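N-acetylneuraminic acid (Sialic acid) synthetase (Leptospira borgpetersenii serovar Hardjo-bovis, PDB 6NCS) probably catalyses the synthesis of N-acetylneuraminic (sialic) acid or its 9-phosphate, as a manganese-binding TIM-barrel enzyme of the NeuB family. Local coordinates at residues A[32-37]-A[59-64]; A[63-68]-A[77-82]. All coordinates share one frame; numbering follows the deposited sequence.

Contact 1 of 2, residues A[32-37]-A[59-64]; sequences AGLNHG and KFQAYN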
loop_
_atom_site.group_PDB
_atom_site.type_symbol
_atom_site.label_atom_id
_atom_site.label_comp_id
_atom_site.label_asym_id
_atom_site.label_seq_id
_atom_site.Cartn_x
_atom_site.Cartn_y
_atom_site.Cartn_z
ATOM N N ALA A 32 2.948 24.756 3.392
ATOM C CA ALA A 32 3.679 25.772 4.138
ATOM C C ALA A 32 2.889 26.213 5.356
ATOM O O ALA A 32 3.478 26.588 6.374
ATOM C CB ALA A 32 3.986 26.976 3.249
ATOM N N GLY A 33 1.566 26.184 5.256
ATOM C CA GLY A 33 0.705 26.410 6.401
ATOM C C GLY A 33 0.957 27.772 7.005
ATOM O O GLY A 33 0.885 28.801 6.318
ATOM N N LEU A 34 1.276 27.777 8.300
ATOM C CA LEU A 34 1.599 28.992 9.036
ATOM C C LEU A 34 3.064 29.046 9.445
ATOM O O LEU A 34 3.452 29.929 10.215
ATOM C CB LEU A 34 0.706 29.105 10.269
ATOM C CG LEU A 34 -0.789 29.171 9.946
ATOM C CD1 LEU A 34 -1.590 29.506 11.183
ATOM C CD2 LEU A 34 -1.043 30.193 8.859
ATOM N N ASN A 35 3.888 28.123 8.941
ATOM C CA ASN A 35 5.244 27.959 9.461
ATOM C C ASN A 35 6.141 29.155 9.157
ATOM O O ASN A 35 7.136 29.365 9.864
ATOM C CB ASN A 35 5.838 26.654 8.904
ATOM C CG ASN A 35 7.226 26.377 9.424
ATOM O OD1 ASN A 35 8.214 26.650 8.751
ATOM N ND2 ASN A 35 7.308 25.830 10.629
ATOM N N HIS A 36 5.788 29.978 8.165
ATOM C CA HIS A 36 6.555 31.190 7.885
ATOM C C HIS A 36 6.357 32.271 8.945
ATOM O O HIS A 36 7.123 33.239 8.976
ATOM C CB HIS A 36 6.154 31.743 6.520
ATOM C CG HIS A 36 4.674 31.859 6.352
ATOM N ND1 HIS A 36 3.925 32.807 7.015
ATOM C CD2 HIS A 36 3.794 31.107 5.649
ATOM C CE1 HIS A 36 2.650 32.661 6.698
ATOM N NE2 HIS A 36 2.543 31.636 5.870
ATOM N N GLY A 37 5.335 32.149 9.788
ATOM C CA GLY A 37 5.156 33.108 10.859
ATOM C C GLY A 37 4.778 34.502 10.420
ATOM O O GLY A 37 4.883 35.441 11.218
ATOM N N LYS A 59 1.302 25.220 -0.689
ATOM C CA LYS A 59 -0.001 25.650 -0.206
ATOM C C LYS A 59 0.165 26.549 1.015
ATOM O O LYS A 59 0.989 26.270 1.893
ATOM C CB LYS A 59 -0.874 24.436 0.152
ATOM C CG LYS A 59 -2.337 24.768 0.381
ATOM C CD LYS A 59 -3.105 23.540 0.870
ATOM C CE LYS A 59 -2.830 23.319 2.337
ATOM N NZ LYS A 59 -3.027 24.644 3.019
ATOM N N PHE A 60 -0.622 27.623 1.068
ATOM C CA PHE A 60 -0.627 28.569 2.182
ATOM C C PHE A 60 -2.026 28.584 2.805
ATOM O O PHE A 60 -2.909 27.825 2.400
ATOM C CB PHE A 60 -0.155 29.958 1.705
ATOM C CG PHE A 60 1.315 29.999 1.331
ATOM C CD1 PHE A 60 2.272 30.378 2.262
ATOM C CD2 PHE A 60 1.738 29.624 0.061
ATOM C CE1 PHE A 60 3.633 30.395 1.933
ATOM C CE2 PHE A 60 3.092 29.637 -0.281
ATOM C CZ PHE A 60 4.039 30.028 0.656
ATOM N N GLN A 61 -2.223 29.408 3.833
ATOM C CA GLN A 61 -3.510 29.501 4.519
ATOM C C GLN A 61 -3.984 30.946 4.514
ATOM O O GLN A 61 -3.212 31.851 4.847
ATOM C CB GLN A 61 -3.432 28.987 5.963
ATOM C CG GLN A 61 -3.144 27.484 6.025
ATOM C CD GLN A 61 -3.043 26.942 7.437
ATOM O OE1 GLN A 61 -3.452 27.584 8.401
ATOM N NE2 GLN A 61 -2.469 25.747 7.563
ATOM N N ALA A 62 -5.252 31.145 4.155
ATOM C CA ALA A 62 -5.863 32.469 4.026
ATOM C C ALA A 62 -7.014 32.562 5.021
ATOM O O ALA A 62 -8.069 31.945 4.821
ATOM C CB ALA A 62 -6.349 32.702 2.594
ATOM N N TYR A 63 -6.822 33.333 6.094
ATOM C CA TYR A 63 -7.757 33.266 7.209
ATOM C C TYR A 63 -7.746 34.579 7.969
ATOM O O TYR A 63 -6.814 35.382 7.854
ATOM C CB TYR A 63 -7.398 32.125 8.176
ATOM C CG TYR A 63 -6.045 32.353 8.801
ATOM C CD1 TYR A 63 -4.882 32.073 8.097
ATOM C CD2 TYR A 63 -5.927 32.893 10.077
ATOM C CE1 TYR A 63 -3.635 32.326 8.650
ATOM C CE2 TYR A 63 -4.689 33.141 10.637
ATOM C CZ TYR A 63 -3.549 32.850 9.920
ATOM O OH TYR A 63 -2.315 33.101 10.473
ATOM N N ASN A 64 -8.801 34.776 8.749
ATOM C CA ASN A 64 -8.843 35.782 9.802
ATOM C C ASN A 64 -8.781 35.059 11.143
ATOM O O ASN A 64 -9.577 34.146 11.396
ATOM C CB ASN A 64 -10.114 36.629 9.695
ATOM C CG ASN A 64 -10.310 37.542 10.893
ATOM O OD1 ASN A 64 -11.055 37.220 11.817
ATOM N ND2 ASN A 64 -9.640 38.693 10.877
HETATM O O HOH W 1 -0.141 30.857 5.042
#
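Ala-32, at the end of strand 27-33, bonds to the carbonyl of Lys-59 on the neighbouring strand: Lys-59 O takes the N-H of Ala-32 at 2.9 Å (Ala-32 N to Lys-59 O), the donor lying in the carbonyl plane, and a weak second bond from Gly-33 N. Beyond this point the chains part, and a water fills in for direct pairing. It accepts from Gln-61 N at 2.8 Å, has Gly-33 O as a partner at 2.6 Å, and sits in the ring plane of His-36, 2.9 Å from its NE2. The other ring nitrogen, ND1, is bonded to Gly-38 N, so both ends of the imidazole are held. Ala-32 CB makes a CH-pi contact over one face of the Phe-60 ring, 4.0 Å from its centroid, while His-36 CD2 comes up to the edge of that ring. Gln-61 reaches back extended beyond CG, laying NE2 3.4 Å from Gly-33 CA; its amide is satisfied by Glu-31 at NE2 and Arg-68 at OE1. Leu-34 crosses this side chain at about a right angle, and its CD2 packs 3.4 Å from Tyr-63 CE1. The ammonium of Lys-59 has Glu-31, Thr-106 and a bound citrate as partners. Strand 27-33, helix 40-52 and strand 57-62 form a parallel beta-alpha-beta unit of the TIM barrel, whose strand C-terminal ends carry the manganese site.

Contact 2 of 2, residues A[63-68]-A[77-82]; sequences YNSEER and NLVKPA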
loop_
_atom_site.group_PDB
_atom_site.type_symbol
_atom_site.label_atom_id
_atom_site.label_comp_id
_atom_site.label_asym_id
_atom_site.label_seq_id
_atom_site.Cartn_x
_atom_site.Cartn_y
_atom_site.Cartn_z
ATOM N N TYR A 63 -6.822 33.333 6.094
ATOM C CA TYR A 63 -7.757 33.266 7.209
ATOM C C TYR A 63 -7.746 34.579 7.969
ATOM O O TYR A 63 -6.814 35.382 7.854
ATOM C CB TYR A 63 -7.398 32.125 8.176
ATOM C CG TYR A 63 -6.045 32.353 8.801
ATOM C CD1 TYR A 63 -4.882 32.073 8.097
ATOM C CD2 TYR A 63 -5.927 32.893 10.077
ATOM C CE1 TYR A 63 -3.635 32.326 8.650
ATOM C CE2 TYR A 63 -4.689 33.141 10.637
ATOM C CZ TYR A 63 -3.549 32.850 9.920
ATOM O OH TYR A 63 -2.315 33.101 10.473
ATOM N N ASN A 64 -8.801 34.776 8.749
ATOM C CA ASN A 64 -8.843 35.782 9.802
ATOM C C ASN A 64 -8.781 35.059 11.143
ATOM O O ASN A 64 -9.577 34.146 11.396
ATOM C CB ASN A 64 -10.114 36.629 9.695
ATOM C CG ASN A 64 -10.310 37.542 10.893
ATOM O OD1 ASN A 64 -11.055 37.220 11.817
ATOM N ND2 ASN A 64 -9.640 38.693 10.877
ATOM N N SER A 65 -7.823 35.453 11.988
ATOM C CA SER A 65 -7.567 34.727 13.232
ATOM C C SER A 65 -8.810 34.650 14.112
ATOM O O SER A 65 -9.155 33.577 14.625
ATOM C CB SER A 65 -6.420 35.392 13.996
ATOM O OG SER A 65 -5.231 35.400 13.222
ATOM N N GLU A 66 -9.481 35.789 14.320
ATOM C CA GLU A 66 -10.653 35.818 15.191
ATOM C C GLU A 66 -11.795 34.977 14.626
ATOM O O GLU A 66 -12.507 34.296 15.375
ATOM C CB GLU A 66 -11.107 37.262 15.406
ATOM C CG GLU A 66 -10.190 38.074 16.307
ATOM C CD GLU A 66 -9.040 38.732 15.563
ATOM O OE1 GLU A 66 -8.871 38.479 14.350
ATOM O OE2 GLU A 66 -8.310 39.521 16.201
ATOM N N GLU A 67 -11.998 35.024 13.310
ATOM C CA GLU A 67 -13.017 34.182 12.697
ATOM C C GLU A 67 -12.682 32.710 12.901
ATOM O O GLU A 67 -13.562 31.884 13.178
ATOM C CB GLU A 67 -13.121 34.517 11.208
ATOM C CG GLU A 67 -14.369 34.017 10.511
ATOM C CD GLU A 67 -14.293 32.557 10.112
ATOM O OE1 GLU A 67 -13.172 31.998 10.026
ATOM O OE2 GLU A 67 -15.373 31.965 9.879
ATOM N N ARG A 68 -11.402 32.375 12.799
ATOM C CA ARG A 68 -10.988 30.981 12.803
ATOM C C ARG A 68 -11.030 30.385 14.206
ATOM O O ARG A 68 -11.386 29.211 14.375
ATOM C CB ARG A 68 -9.588 30.877 12.210
ATOM C CG ARG A 68 -9.041 29.477 12.086
ATOM C CD ARG A 68 -7.702 29.540 11.391
ATOM N NE ARG A 68 -7.031 28.251 11.296
ATOM C CZ ARG A 68 -5.910 28.063 10.612
ATOM N NH1 ARG A 68 -5.347 29.090 9.973
ATOM N NH2 ARG A 68 -5.353 26.861 10.560
ATOM N N ASN A 77 -3.846 34.910 19.288
ATOM C CA ASN A 77 -2.560 35.594 19.386
ATOM C C ASN A 77 -1.452 34.824 18.683
ATOM O O ASN A 77 -0.531 35.432 18.127
ATOM C CB ASN A 77 -2.191 35.819 20.856
ATOM C CG ASN A 77 -3.209 36.665 21.593
ATOM O OD1 ASN A 77 -3.943 37.449 20.987
ATOM N ND2 ASN A 77 -3.253 36.516 22.916
ATOM N N LEU A 78 -1.518 33.490 18.702
ATOM C CA LEU A 78 -0.472 32.689 18.073
ATOM C C LEU A 78 -0.486 32.830 16.556
ATOM O O LEU A 78 0.572 32.937 15.926
ATOM C CB LEU A 78 -0.629 31.220 18.468
ATOM C CG LEU A 78 0.371 30.270 17.798
ATOM C CD1 LEU A 78 1.725 30.325 18.498
ATOM C CD2 LEU A 78 -0.163 28.848 17.733
ATOM N N VAL A 79 -1.672 32.821 15.944
ATOM C CA VAL A 79 -1.757 32.820 14.485
ATOM C C VAL A 79 -1.929 34.213 13.896
ATOM O O VAL A 79 -1.809 34.369 12.671
ATOM C CB VAL A 79 -2.896 31.906 13.980
ATOM C CG1 VAL A 79 -2.704 30.474 14.475
ATOM C CG2 VAL A 79 -4.254 32.462 14.383
ATOM N N LYS A 80 -2.222 35.222 14.715
ATOM C CA LYS A 80 -2.349 36.583 14.197
ATOM C C LYS A 80 -1.140 37.041 13.387
ATOM O O LYS A 80 -1.339 37.606 12.298
ATOM C CB LYS A 80 -2.627 37.550 15.356
ATOM C CG LYS A 80 -3.179 38.880 14.896
ATOM C CD LYS A 80 -4.347 38.624 13.966
ATOM C CE LYS A 80 -5.266 39.808 13.837
ATOM N NZ LYS A 80 -6.510 39.422 13.115
ATOM N N PRO A 81 0.111 36.838 13.829
ATOM C CA PRO A 81 1.248 37.334 13.035
ATOM C C PRO A 81 1.406 36.657 11.690
ATOM O O PRO A 81 2.037 37.241 10.806
ATOM C CB PRO A 81 2.462 37.050 13.932
ATOM C CG PRO A 81 1.912 36.980 15.294
ATOM C CD PRO A 81 0.558 36.363 15.151
ATOM N N ALA A 82 0.877 35.453 11.510
ATOM C CA ALA A 82 1.074 34.699 10.280
ATOM C C ALA A 82 0.014 34.989 9.229
ATOM O O ALA A 82 0.018 34.349 8.176
ATOM C CB ALA A 82 1.105 33.197 10.587
#
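The backbones come closest at Ser-65 and Lys-80, whose CA atoms are 5.6 Å apart, where the start of helix 65-69 meets the end of helix 73-79. Both belong to the short helical excursion that follows strand 57-62 of the TIM barrel, and Asn-64 is the N-cap of the first helix, its OD1 accepting from Glu-67 N at 2.8 Å. Tyr-63, just before the cap, sends its hydroxyl to the second helix: OH donates to Val-79 O over 2.6 Å, tilted 22° from the carbonyl plane, and that oxygen also accepts from Ala-82 N. The acceptor lies at the edge of the phenol ring, in its plane, while Arg-68 makes a cation-pi interaction, its NH1 3.5 Å above one face and offset toward the rim. Val-79 turns CG2 between its backbone N and carbonyl carbon, which brings this methyl against Ser-65 and Tyr-63 CE2. Ser-65 OG is bonded to Glu-83, which also forms a salt bridge with Lys-80, so one carboxylate ties the helix start to the chain beyond the second helix. Glu-67 forms salt bridges with Arg-288 and Lys-290 of the second subunit. Lys-80, bent at chi2 (50°), passes its CD alongside Ser-65 and crosses Glu-66 at about a right angle in a salt bridge, Lys-80 NZ lying 2.8 Å from Glu-66 OE1 on the syn lone-pair side.

Overall arrangement
Contacts 1 and 2 are consecutive along the chain and share Tyr-63 and Asn-64; their centres lie 10 Å apart. Contact 1 sits at the mouth of the barrel, with the side chain of Gln-61 about 6 Å from the manganese ion and about 5 Å from that of its ligand His-231. Contact 2 is farther out, the side chain of Tyr-63 being about 12 Å from the metal. The two are joined by a probable hydrogen bond from Arg-68 NH1 to Gln-61 OE1 (2.9 Å), and by packing of Leu-34 CD1 on Val-79 CG1 at 3.6 Å. On the outer side, helix 65-69 of contact 2 reaches the second subunit.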